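Local atomic coordinates of collectin placenta 1 (Mus musculus, PDB entry 2OX9), a protein that binds the leukocyte cell-surface glycan Lewis(x) through its calcium-dependent C-type lectin domain and probably acts as a scavenger receptor. Residues 48-51 with 52-56; 69-72 with 73-76; 31-35 with 36-40. All blocks are in the same frame, centred on the assembly; numbering follows the deposited sequence.

Contact 1. Residues 48-51 with 52-56. With CA (calcium ion), chain L.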
loop_
_atom_site.group_PDB
_atom_site.type_symbol
_atom_site.label_atom_id
_atom_site.label_comp_id
_atom_site.label_asym_id
_atom_site.label_seq_id
_atom_site.Cartn_x
_atom_site.Cartn_y
_atom_site.Cartn_z
ATOM N N GLU A 48 12.436 -3.534 -4.131
ATOM C CA GLU A 48 11.747 -2.826 -3.058
ATOM C C GLU A 48 10.615 -3.721 -2.541
ATOM O O GLU A 48 10.327 -3.755 -1.348
ATOM C CB GLU A 48 11.177 -1.488 -3.562
ATOM C CG GLU A 48 10.553 -0.637 -2.456
ATOM C CD GLU A 48 10.013 0.700 -2.948
ATOM O OE1 GLU A 48 9.814 1.598 -2.104
ATOM O OE2 GLU A 48 9.772 0.852 -4.165
ATOM N N GLN A 49 9.988 -4.450 -3.457
ATOM C CA GLN A 49 8.894 -5.358 -3.113
ATOM C C GLN A 49 9.368 -6.478 -2.194
ATOM O O GLN A 49 8.700 -6.818 -1.220
ATOM C CB GLN A 49 8.298 -5.981 -4.388
ATOM C CG GLN A 49 7.324 -7.121 -4.136
ATOM C CD GLN A 49 6.102 -6.688 -3.356
ATOM O OE1 GLN A 49 5.474 -5.672 -3.665
ATOM N NE2 GLN A 49 5.745 -7.468 -2.345
ATOM N N GLN A 50 10.512 -7.061 -2.534
ATOM C CA GLN A 50 11.086 -8.146 -1.756
ATOM C C GLN A 50 11.466 -7.689 -0.353
ATOM O O GLN A 50 11.217 -8.398 0.627
ATOM C CB GLN A 50 12.327 -8.697 -2.452
ATOM C CG GLN A 50 12.168 -10.106 -3.020
ATOM C CD GLN A 50 11.726 -11.124 -1.975
ATOM O OE1 GLN A 50 12.346 -11.263 -0.917
ATOM N NE2 GLN A 50 10.646 -11.843 -2.270
ATOM N N TRP A 51 12.086 -6.519 -0.266
ATOM C CA TRP A 51 12.505 -5.963 1.020
ATOM C C TRP A 51 11.263 -5.691 1.868
ATOM O O TRP A 51 11.258 -5.924 3.077
ATOM C CB TRP A 51 13.273 -4.659 0.799
ATOM C CG TRP A 51 13.842 -4.068 2.048
ATOM C CD1 TRP A 51 14.988 -4.441 2.687
ATOM C CD2 TRP A 51 13.269 -3.020 2.830
ATOM N NE1 TRP A 51 15.168 -3.687 3.823
ATOM C CE2 TRP A 51 14.122 -2.809 3.938
ATOM C CE3 TRP A 51 12.112 -2.240 2.707
ATOM C CZ2 TRP A 51 13.854 -1.853 4.916
ATOM C CZ3 TRP A 51 11.845 -1.284 3.686
ATOM C CH2 TRP A 51 12.711 -1.101 4.773
ATOM N N ILE A 52 10.205 -5.195 1.231
ATOM C CA ILE A 52 8.972 -4.910 1.953
ATOM C C ILE A 52 8.324 -6.203 2.432
ATOM O O ILE A 52 7.811 -6.272 3.555
ATOM C CB ILE A 52 7.973 -4.125 1.072
ATOM C CG1 ILE A 52 8.422 -2.668 0.967
ATOM C CG2 ILE A 52 6.563 -4.193 1.665
ATOM C CD1 ILE A 52 7.543 -1.821 0.049
ATOM N N LYS A 53 8.371 -7.226 1.577
ATOM C CA LYS A 53 7.787 -8.524 1.888
ATOM C C LYS A 53 8.312 -9.106 3.203
ATOM O O LYS A 53 7.548 -9.623 4.017
ATOM C CB LYS A 53 8.074 -9.512 0.749
ATOM C CG LYS A 53 7.581 -10.923 1.018
ATOM C CD LYS A 53 8.232 -11.920 0.087
ATOM C CE LYS A 53 7.919 -13.343 0.508
ATOM N NZ LYS A 53 8.498 -14.325 -0.438
ATOM N N LYS A 54 9.613 -9.014 3.423
ATOM C CA LYS A 54 10.182 -9.579 4.641
ATOM C C LYS A 54 9.846 -8.819 5.921
ATOM O O LYS A 54 10.009 -9.349 7.025
ATOM C CB LYS A 54 11.690 -9.745 4.467
ATOM C CG LYS A 54 12.036 -10.911 3.540
ATOM C CD LYS A 54 13.374 -10.714 2.877
ATOM C CE LYS A 54 13.659 -11.804 1.860
ATOM N NZ LYS A 54 14.808 -11.425 0.978
ATOM N N HIS A 55 9.373 -7.586 5.778
ATOM C CA HIS A 55 8.986 -6.780 6.929
ATOM C C HIS A 55 7.482 -6.828 7.195
ATOM O O HIS A 55 6.991 -6.181 8.126
ATOM C CB HIS A 55 9.375 -5.319 6.731
ATOM C CG HIS A 55 10.818 -5.042 6.986
ATOM N ND1 HIS A 55 11.773 -5.103 5.997
ATOM C CD2 HIS A 55 11.476 -4.735 8.129
ATOM C CE1 HIS A 55 12.960 -4.845 6.519
ATOM N NE2 HIS A 55 12.806 -4.618 7.811
ATOM N N THR A 56 6.749 -7.575 6.379
ATOM C CA THR A 56 5.313 -7.641 6.554
ATOM C C THR A 56 4.720 -9.043 6.646
ATOM O O THR A 56 3.520 -9.205 6.474
ATOM C CB THR A 56 4.562 -6.853 5.428
ATOM O OG1 THR A 56 5.002 -7.289 4.136
ATOM C CG2 THR A 56 4.814 -5.367 5.558
HETATM CA CA CA L . 8.998 3.554 -3.438
HETATM O O HOH W 1 11.035 4.243 -4.061
HETATM O O HOH W 2 8.340 5.659 -4.312
#

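Contact 2. Residues 69-72 with 73-76. With CA (calcium ion), chain I; CA (calcium ion), chain K.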
loop_
_atom_site.group_PDB
_atom_site.type_symbol
_atom_site.label_atom_id
_atom_site.label_comp_id
_atom_site.label_asym_id
_atom_site.label_seq_id
_atom_site.Cartn_x
_atom_site.Cartn_y
_atom_site.Cartn_z
ATOM N N SER A 69 -9.860 4.374 -7.806
ATOM C CA SER A 69 -11.095 5.081 -7.479
ATOM C C SER A 69 -11.450 6.103 -8.549
ATOM O O SER A 69 -12.624 6.321 -8.836
ATOM C CB SER A 69 -10.964 5.813 -6.140
ATOM O OG SER A 69 -10.776 4.905 -5.071
ATOM N N GLU A 70 -10.430 6.734 -9.121
ATOM C CA GLU A 70 -10.626 7.745 -10.154
ATOM C C GLU A 70 -11.341 7.132 -11.352
ATOM O O GLU A 70 -12.297 7.702 -11.880
ATOM C CB GLU A 70 -9.274 8.315 -10.598
ATOM C CG GLU A 70 -9.255 9.827 -10.773
ATOM C CD GLU A 70 -7.996 10.330 -11.475
ATOM O OE1 GLU A 70 -6.874 10.018 -11.012
ATOM O OE2 GLU A 70 -8.133 11.046 -12.493
ATOM N N GLN A 71 -10.863 5.969 -11.779
ATOM C CA GLN A 71 -11.444 5.256 -12.909
ATOM C C GLN A 71 -11.196 3.764 -12.716
ATOM O O GLN A 71 -10.057 3.303 -12.769
ATOM C CB GLN A 71 -10.809 5.727 -14.220
ATOM C CG GLN A 71 -11.548 5.275 -15.471
ATOM C CD GLN A 71 -10.961 5.867 -16.743
ATOM O OE1 GLN A 71 -10.836 7.088 -16.878
ATOM N NE2 GLN A 71 -10.604 5.001 -17.687
ATOM N N GLU A 72 -12.269 3.020 -12.478
ATOM C CA GLU A 72 -12.178 1.580 -12.263
ATOM C C GLU A 72 -11.198 0.909 -13.230
ATOM O O GLU A 72 -11.220 1.167 -14.437
ATOM C CB GLU A 72 -13.572 0.955 -12.392
ATOM C CG GLU A 72 -13.655 -0.528 -12.067
ATOM C CD GLU A 72 -13.161 -0.856 -10.664
ATOM O OE1 GLU A 72 -13.428 -0.065 -9.739
ATOM O OE2 GLU A 72 -12.519 -1.913 -10.490
ATOM N N SER A 73 -10.336 0.058 -12.676
ATOM C CA SER A 73 -9.325 -0.692 -13.424
ATOM C C SER A 73 -8.098 0.095 -13.852
ATOM O O SER A 73 -7.155 -0.472 -14.403
ATOM C CB SER A 73 -9.947 -1.372 -14.644
ATOM O OG SER A 73 -10.754 -2.464 -14.239
ATOM N N GLU A 74 -8.111 1.398 -13.600
ATOM C CA GLU A 74 -6.981 2.256 -13.943
ATOM C C GLU A 74 -6.249 2.535 -12.636
ATOM O O GLU A 74 -6.535 3.514 -11.951
ATOM C CB GLU A 74 -7.490 3.560 -14.565
ATOM C CG GLU A 74 -6.412 4.531 -15.024
ATOM C CD GLU A 74 -7.001 5.719 -15.772
ATOM O OE1 GLU A 74 -6.251 6.669 -16.085
ATOM O OE2 GLU A 74 -8.219 5.702 -16.051
ATOM N N TRP A 75 -5.313 1.654 -12.292
ATOM C CA TRP A 75 -4.558 1.769 -11.051
ATOM C C TRP A 75 -3.391 2.743 -11.112
ATOM O O TRP A 75 -2.573 2.681 -12.018
ATOM C CB TRP A 75 -4.064 0.377 -10.618
ATOM C CG TRP A 75 -5.178 -0.531 -10.203
ATOM C CD1 TRP A 75 -5.924 -1.343 -11.014
ATOM C CD2 TRP A 75 -5.704 -0.693 -8.879
ATOM N NE1 TRP A 75 -6.880 -1.999 -10.273
ATOM C CE2 TRP A 75 -6.767 -1.620 -8.962
ATOM C CE3 TRP A 75 -5.380 -0.145 -7.630
ATOM C CZ2 TRP A 75 -7.509 -2.012 -7.843
ATOM C CZ3 TRP A 75 -6.117 -0.532 -6.520
ATOM C CH2 TRP A 75 -7.171 -1.460 -6.635
ATOM N N LYS A 76 -3.319 3.642 -10.134
ATOM C CA LYS A 76 -2.255 4.636 -10.081
ATOM C C LYS A 76 -1.837 4.850 -8.641
ATOM O O LYS A 76 -2.615 4.620 -7.724
ATOM C CB LYS A 76 -2.735 5.992 -10.617
ATOM C CG LYS A 76 -3.387 5.975 -11.986
ATOM C CD LYS A 76 -3.961 7.353 -12.289
ATOM C CE LYS A 76 -4.590 7.410 -13.668
ATOM N NZ LYS A 76 -5.097 8.784 -13.969
HETATM CA CA CA I . -11.665 -1.283 -8.341
HETATM CA CA CA K . -14.605 1.114 -8.133
HETATM O O HOH W 3 -7.985 5.469 -11.325
HETATM O O HOH W 4 -9.719 -3.302 -11.039
HETATM O O HOH W 5 -10.852 -3.787 -8.548
HETATM O O HOH W 6 -16.414 0.156 -9.589
HETATM O O HOH W 7 -13.683 2.574 -9.361
#

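Contact 3. Residues 31-35 with 36-40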
loop_
_atom_site.group_PDB
_atom_site.type_symbol
_atom_site.label_atom_id
_atom_site.label_comp_id
_atom_site.label_asym_id
_atom_site.label_seq_id
_atom_site.Cartn_x
_atom_site.Cartn_y
_atom_site.Cartn_z
ATOM N N LEU A 31 -3.959 9.629 5.578
ATOM C CA LEU A 31 -3.855 10.817 6.416
ATOM C C LEU A 31 -2.719 10.703 7.427
ATOM O O LEU A 31 -2.025 11.679 7.699
ATOM C CB LEU A 31 -5.158 11.031 7.173
ATOM C CG LEU A 31 -5.241 12.354 7.922
ATOM C CD1 LEU A 31 -5.714 13.412 6.945
ATOM C CD2 LEU A 31 -6.209 12.236 9.107
ATOM N N PHE A 32 -2.552 9.508 7.986
ATOM C CA PHE A 32 -1.519 9.251 8.984
ATOM C C PHE A 32 -0.127 9.501 8.411
ATOM O O PHE A 32 0.696 10.174 9.029
ATOM C CB PHE A 32 -1.634 7.804 9.465
ATOM C CG PHE A 32 -0.643 7.431 10.522
ATOM C CD1 PHE A 32 -1.009 7.430 11.863
ATOM C CD2 PHE A 32 0.647 7.038 10.177
ATOM C CE1 PHE A 32 -0.102 7.032 12.851
ATOM C CE2 PHE A 32 1.558 6.641 11.156
ATOM C CZ PHE A 32 1.179 6.637 12.495
ATOM N N CYS A 33 0.140 8.945 7.234
ATOM C CA CYS A 33 1.436 9.126 6.595
ATOM C C CYS A 33 1.686 10.592 6.235
ATOM O O CYS A 33 2.824 11.065 6.293
ATOM C CB CYS A 33 1.547 8.273 5.321
ATOM S SG CYS A 33 1.509 6.467 5.568
ATOM N N GLU A 34 0.634 11.305 5.851
ATOM C CA GLU A 34 0.783 12.716 5.493
ATOM C C GLU A 34 1.210 13.528 6.715
ATOM O O GLU A 34 1.989 14.478 6.603
ATOM C CB GLU A 34 -0.529 13.264 4.924
ATOM C CG GLU A 34 -0.959 12.586 3.632
ATOM C CD GLU A 34 -2.301 13.079 3.130
ATOM O OE1 GLU A 34 -3.085 13.588 3.961
ATOM O OE2 GLU A 34 -2.577 12.943 1.915
ATOM N N ASP A 35 0.709 13.141 7.884
ATOM C CA ASP A 35 1.052 13.823 9.127
ATOM C C ASP A 35 2.524 13.618 9.468
ATOM O O ASP A 35 3.097 14.382 10.251
ATOM C CB ASP A 35 0.176 13.303 10.274
ATOM C CG ASP A 35 0.773 13.585 11.654
ATOM O OD1 ASP A 35 1.757 12.914 12.046
ATOM O OD2 ASP A 35 0.256 14.481 12.353
ATOM N N LYS A 36 3.128 12.587 8.880
ATOM C CA LYS A 36 4.538 12.270 9.116
ATOM C C LYS A 36 5.414 12.772 7.963
ATOM O O LYS A 36 6.599 12.452 7.892
ATOM C CB LYS A 36 4.728 10.753 9.235
ATOM C CG LYS A 36 3.756 10.046 10.154
ATOM C CD LYS A 36 3.874 10.518 11.586
ATOM C CE LYS A 36 2.813 9.849 12.466
ATOM N NZ LYS A 36 1.416 10.209 12.045
ATOM N N SER A 37 4.829 13.556 7.064
ATOM C CA SER A 37 5.550 14.062 5.903
ATOM C C SER A 37 5.987 12.873 5.038
ATOM O O SER A 37 7.110 12.826 4.539
ATOM C CB SER A 37 6.775 14.879 6.331
ATOM O OG SER A 37 6.388 16.025 7.073
ATOM N N SER A 38 5.079 11.918 4.867
ATOM C CA SER A 38 5.338 10.731 4.064
ATOM C C SER A 38 4.068 10.373 3.303
ATOM O O SER A 38 3.045 11.042 3.449
ATOM C CB SER A 38 5.755 9.560 4.968
ATOM O OG SER A 38 4.723 9.188 5.867
ATOM N N HIS A 39 4.132 9.316 2.499
ATOM C CA HIS A 39 2.967 8.871 1.746
ATOM C C HIS A 39 2.824 7.355 1.850
ATOM O O HIS A 39 3.795 6.656 2.148
ATOM C CB HIS A 39 3.099 9.268 0.271
ATOM C CG HIS A 39 4.287 8.670 -0.414
ATOM N ND1 HIS A 39 4.302 7.373 -0.885
ATOM C CD2 HIS A 39 5.514 9.180 -0.674
ATOM C CE1 HIS A 39 5.488 7.109 -1.401
ATOM N NE2 HIS A 39 6.241 8.189 -1.288
ATOM N N LEU A 40 1.611 6.851 1.651
ATOM C CA LEU A 40 1.422 5.397 1.674
ATOM C C LEU A 40 2.412 4.895 0.627
ATOM O O LEU A 40 2.507 5.449 -0.464
ATOM C CB LEU A 40 -0.011 5.036 1.299
ATOM C CG LEU A 40 -1.033 5.178 2.439
ATOM C CD1 LEU A 40 -2.446 5.056 1.889
ATOM C CD2 LEU A 40 -0.777 4.096 3.487
#

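Contact 1. Residues 48-51 with 52-56
The indole of W51 lies with one face against the imidazole of H55, whose CE1 stands 3.3 Å above the benzo side of the indole, near CE2 and CZ2. The two rings meet obliquely, planes at 46°, a pairing that spans one helical turn from residue i to i+4. The imidazole's orientation is also set by a hydrogen bond: H55 ND1 donates to W51 O over 3.1 Å. That bond is almost straight, at 175° N-H...O, and the carbonyl oxygen sits in the imidazole plane. Near the end of the helix, W51 O is thus met by a side-chain N-H of H55, while H55 N bonds to I52 O.

One turn earlier, E48 CG rests 4.1 Å from I52 CD1, the two chains running side by side. With CG anti to the backbone N (chi1 -175°) and an extended chain beyond it, E48 sends OE1 to a calcium ion 2.5 Å away; Y17 OH is hydrogen-bonded to the same oxygen, and F42, N44 and E129 complete the protein ligands. K54 NZ makes a weak hydrogen bond of 3.1 Å to Q50 OE1.

Helix 46-54 sets I52 against I127 of strand 125-131 and W51 against strand 10-12, where F12 stacks on the indole.

Contact 2. Residues 69-72 with 73-76
Carboxylate oxygen OE1 of E72 is shared by two calcium ions, at 2.3 Å from the chain K ion and 2.6 Å from the chain I ion. OE2 of E72 adds a second bond to the chain I ion, which is therefore held in bidentate fashion, while the chain K ion is bound through OE1 alone, the oxygen that bridges the pair. Such a bridging glutamate belongs to the calcium-binding loops of the C-type lectin fold, and in this protein it stands at the corner of a type II beta turn from Q71 to E74. The turn is closed by E74 N donating to Q71 O over 2.8 Å, while S73, with its positive phi, occupies the third position. E72 CG lies anti to the backbone N and the chain then bends at chi2 (57°), which curls the carboxylate round to the metals. D68, N95, E104 and D105 contribute to the chain I site, P102 and D105 to the other; D68 also receives S73 N, tying the turn to the site. Two positive ions on one carboxylate would be expected to favour its ionised form.

Away from the metals, E70, E74 and K76 form a salt-bridge network. K76 NZ makes a salt bridge of 3.2 Å to E74 OE1 and a long one, 3.7 Å, from NZ to E70 OE1, so the lysine's extended chain joins two acids that would otherwise tend to repel. The K76 and E70 side chains cross at about a right angle.

Water also enters the loop. Water 3 accepts from Q71 N; its very short approach to E74 O is doubtful. Near the metals, water 4 donates to E72 OE2 and accepts from W75 NE1, each over 3.2 Å.

Contact 3. Residues 31-35 with 36-40
K36 reaches back over the face of the F32 ring, and its ammonium nitrogen forms a cation-pi contact: NZ stands 3.4 Å from the ring centroid and only 4° off the normal. CE follows over the same face as a CH-pi partner, somewhat toward the rim on the CZ side. Bends at chi2 (-62°) and chi4 fold the lysine chain back on the helix end and bring NZ over the ring centre. The phenyl ring itself meets F126 of strand 125-131 edge-to-face.

The same ammonium serves two oxygens. It forms a salt bridge of 2.7 Å from NZ to D35 OD1, approaching that oxygen from above the carboxylate plane, and it donates to F32 O at 3.1 Å. Pi face, carboxylate and carbonyl together would probably stabilise the charge on this lysine at the helix end.

Backbone hydrogen bonds end helix 26-35 in a Schellman motif, with S37 at positive phi as the C-prime residue, S38 N donating to C33 O and S37 N to E34 O. The carbonyl C33 O is gripped three times, since S38 OG gives it a further bond of 2.7 Å and K36 N approaches at 3.0 Å from above the carbonyl plane. S38 OG lies between its own backbone N and carbonyl carbon (chi1 63°), a placement that turns the hydroxyl toward the helix.

An apolar contact joins the helix to strand 39-40: C33 SG, disulfide-bonded to C128, lies 3.9 Å from L40 CD2.

Overall arrangement
Contacts 1 and 3 are both partly buried ends of helices that lean on strand 125-131, and strand 39-40 leads on toward helix 46-54; their nearest atoms are about 7 Å apart. Contact 2 is a surface loop between strands 66-67 and 76-77, on the opposite side of the chain's centre from contact 1, the two centres about 24 Å apart. Ring contacts and hydrogen bonds to carbonyls gather near the helix ends, a Schellman motif closing the one in contact 3. E48 holds one calcium in contact 1, E72 bridges two in contact 2, and contact 3 has a disulfide instead. The side chain of E72 is about 11 Å from the bound galactose, near the glycan site without itself being part of it.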